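Local coordinates for MutT/nudix family protein (Streptococcus pneumoniae, PDB 4HFQ) that hydrolyses UDP-linked precursors of peptidoglycan biosynthesis as a Nudix-family UDP-X diphosphatase, at residues 91-96 and 167-172. Numbering follows the deposited sequence.
With PEG (di(hydroxyethyl)ether), chain R.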
loop_
_atom_site.group_PDB
_atom_site.type_symbol
_atom_site.label_atom_id
_atom_site.label_comp_id
_atom_site.label_asym_id
_atom_site.label_seq_id
_atom_site.Cartn_x
_atom_site.Cartn_y
_atom_site.Cartn_z
ATOM N N ASP A 91 -15.412 22.126 -0.563
ATOM C CA ASP A 91 -16.644 22.187 -1.334
ATOM C C ASP A 91 -17.126 20.823 -1.824
ATOM O O ASP A 91 -18.219 20.709 -2.377
ATOM C CB ASP A 91 -16.475 23.142 -2.516
ATOM C CG ASP A 91 -15.557 22.594 -3.597
ATOM O OD1 ASP A 91 -14.518 21.975 -3.286
ATOM O OD2 ASP A 91 -15.872 22.786 -4.789
ATOM N N SER A 92 -16.318 19.786 -1.606
ATOM C CA SER A 92 -16.602 18.480 -2.187
ATOM C C SER A 92 -16.778 17.384 -1.132
ATOM O O SER A 92 -16.480 17.588 0.044
ATOM C CB SER A 92 -15.514 18.092 -3.182
ATOM O OG SER A 92 -14.272 18.105 -2.530
ATOM N N TRP A 93 -17.242 16.225 -1.584
ATOM C CA TRP A 93 -17.782 15.208 -0.703
ATOM C C TRP A 93 -17.008 13.933 -0.834
ATOM O O TRP A 93 -16.504 13.612 -1.907
ATOM C CB TRP A 93 -19.231 14.940 -1.095
ATOM C CG TRP A 93 -20.136 16.136 -0.896
ATOM C CD1 TRP A 93 -20.296 17.235 -1.733
ATOM C CD2 TRP A 93 -21.046 16.356 0.221
ATOM N NE1 TRP A 93 -21.211 18.115 -1.202
ATOM C CE2 TRP A 93 -21.712 17.636 -0.038
ATOM C CE3 TRP A 93 -21.374 15.640 1.361
ATOM C CZ2 TRP A 93 -22.655 18.153 0.834
ATOM C CZ3 TRP A 93 -22.318 16.178 2.242
ATOM C CH2 TRP A 93 -22.949 17.404 1.971
ATOM N N ALA A 94 -16.964 13.161 0.254
ATOM C CA ALA A 94 -16.317 11.831 0.214
ATOM C C ALA A 94 -16.991 10.887 1.184
ATOM O O ALA A 94 -17.761 11.302 2.049
ATOM C CB ALA A 94 -14.827 11.933 0.542
ATOM N N LEU A 95 -16.669 9.594 1.066
ATOM C CA LEU A 95 -17.108 8.625 2.076
ATOM C C LEU A 95 -16.393 8.955 3.386
ATOM O O LEU A 95 -15.222 9.387 3.351
ATOM C CB LEU A 95 -16.728 7.192 1.675
ATOM C CG LEU A 95 -17.248 6.653 0.344
ATOM C CD1 LEU A 95 -16.609 5.311 0.029
ATOM C CD2 LEU A 95 -18.759 6.478 0.399
ATOM N N PRO A 96 -17.055 8.767 4.543
ATOM C CA PRO A 96 -16.361 8.968 5.818
ATOM C C PRO A 96 -15.109 8.092 5.894
ATOM O O PRO A 96 -15.080 7.000 5.341
ATOM C CB PRO A 96 -17.393 8.528 6.869
ATOM C CG PRO A 96 -18.716 8.725 6.183
ATOM C CD PRO A 96 -18.458 8.356 4.743
ATOM N N GLN A 167 -24.748 14.150 4.332
ATOM C CA GLN A 167 -26.002 13.864 3.639
ATOM C C GLN A 167 -25.960 12.498 2.983
ATOM O O GLN A 167 -24.869 11.921 2.775
ATOM C CB GLN A 167 -26.309 14.923 2.571
ATOM C CG GLN A 167 -26.548 16.331 3.100
ATOM C CD GLN A 167 -26.807 17.346 2.001
ATOM O OE1 GLN A 167 -27.313 17.009 0.922
ATOM N NE2 GLN A 167 -26.447 18.599 2.265
ATOM N N PHE A 168 -27.137 11.989 2.631
ATOM C CA PHE A 168 -27.279 10.768 1.855
ATOM C C PHE A 168 -27.646 11.105 0.416
ATOM O O PHE A 168 -28.507 11.972 0.160
ATOM C CB PHE A 168 -28.313 9.835 2.490
ATOM C CG PHE A 168 -27.809 9.135 3.724
ATOM C CD1 PHE A 168 -27.758 9.787 4.946
ATOM C CD2 PHE A 168 -27.343 7.828 3.644
ATOM C CE1 PHE A 168 -27.258 9.140 6.071
ATOM C CE2 PHE A 168 -26.858 7.174 4.758
ATOM C CZ PHE A 168 -26.807 7.828 5.978
ATOM N N PHE A 169 -27.003 10.413 -0.526
ATOM C CA PHE A 169 -27.169 10.692 -1.960
ATOM C C PHE A 169 -27.515 9.443 -2.744
ATOM O O PHE A 169 -26.948 8.370 -2.511
ATOM C CB PHE A 169 -25.884 11.295 -2.539
ATOM C CG PHE A 169 -25.503 12.607 -1.938
ATOM C CD1 PHE A 169 -24.726 12.663 -0.786
ATOM C CD2 PHE A 169 -25.904 13.803 -2.536
ATOM C CE1 PHE A 169 -24.352 13.885 -0.242
ATOM C CE2 PHE A 169 -25.543 15.026 -1.984
ATOM C CZ PHE A 169 -24.760 15.071 -0.833
ATOM N N ALA A 170 -28.432 9.577 -3.700
ATOM C CA ALA A 170 -28.697 8.490 -4.628
ATOM C C ALA A 170 -27.472 8.204 -5.487
ATOM O O ALA A 170 -26.716 9.117 -5.801
ATOM C CB ALA A 170 -29.900 8.810 -5.511
ATOM N N ILE A 171 -27.315 6.933 -5.862
ATOM C CA ILE A 171 -26.212 6.458 -6.705
ATOM C C ILE A 171 -26.096 7.251 -8.007
ATOM O O ILE A 171 -24.997 7.475 -8.506
ATOM C CB ILE A 171 -26.331 4.930 -6.989
ATOM C CG1 ILE A 171 -25.055 4.386 -7.639
ATOM C CG2 ILE A 171 -27.557 4.597 -7.841
ATOM C CD1 ILE A 171 -23.868 4.346 -6.715
ATOM N N ASP A 172 -27.243 7.680 -8.534
ATOM C CA ASP A 172 -27.302 8.433 -9.794
ATOM C C ASP A 172 -27.477 9.949 -9.605
ATOM O O ASP A 172 -27.773 10.674 -10.558
ATOM C CB ASP A 172 -28.419 7.867 -10.687
ATOM C CG ASP A 172 -29.803 8.063 -10.095
ATOM O OD1 ASP A 172 -29.941 8.174 -8.861
ATOM O OD2 ASP A 172 -30.776 8.109 -10.877
HETATM C C1 PEG R . -23.017 20.031 -3.449
HETATM O O1 PEG R . -21.641 20.305 -3.158
HETATM C C2 PEG R . -23.840 20.069 -2.166
HETATM O O2 PEG R . -24.997 19.248 -2.338
HETATM C C3 PEG R . -25.708 19.058 -1.114
HETATM C C4 PEG R . -27.065 19.749 -1.180
HETATM O O4 PEG R . -27.071 20.849 -0.260
#
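Trp93 reaches across to Phe169 and Gln167, joining strands 93-99 and 163-170, which both pair with strand 81-87 in the Nudix sheet. From CB, which points toward 167-172, the indole turns beside its own backbone N (chi1 -64°), and its six-membered ring enters the contact. CE3 meets Phe169 CE1 at 3.8 Å, while CD2 and CE2 lie under Phe169 CZ. The phenyl thus sets its edge on one indole face, a T-shaped stack with centroids 5.0 Å apart and planes at 71°. Farther along the rim, CZ3 approaches the backbone N of Gln167, and CH2 comes 3.7 Å from Gln167 NE2, the amide being steeply tilted to the indole. On the pyrrole side, NE1 donates a hydrogen bond to O1 of the bound di(hydroxyethyl)ether at 3.0 Å, with an N-H...O angle of 154°. The ether then runs past CZ2, whose nearest ligand atom is C3 at 3.7 Å, and ends at Gln167, where NE2 gives O4 a weak, long bond of 3.4 Å. That amide nitrogen has a stronger partner in Asp165, and Asn176 also bonds the ligand. Between the protein segments the contact is chiefly aromatic and van der Waals; the indole N-H at its edge makes the firm bond to the ether, whose carbons lie against CZ2 and the amide, consistent with a groove that can take a short ether chain.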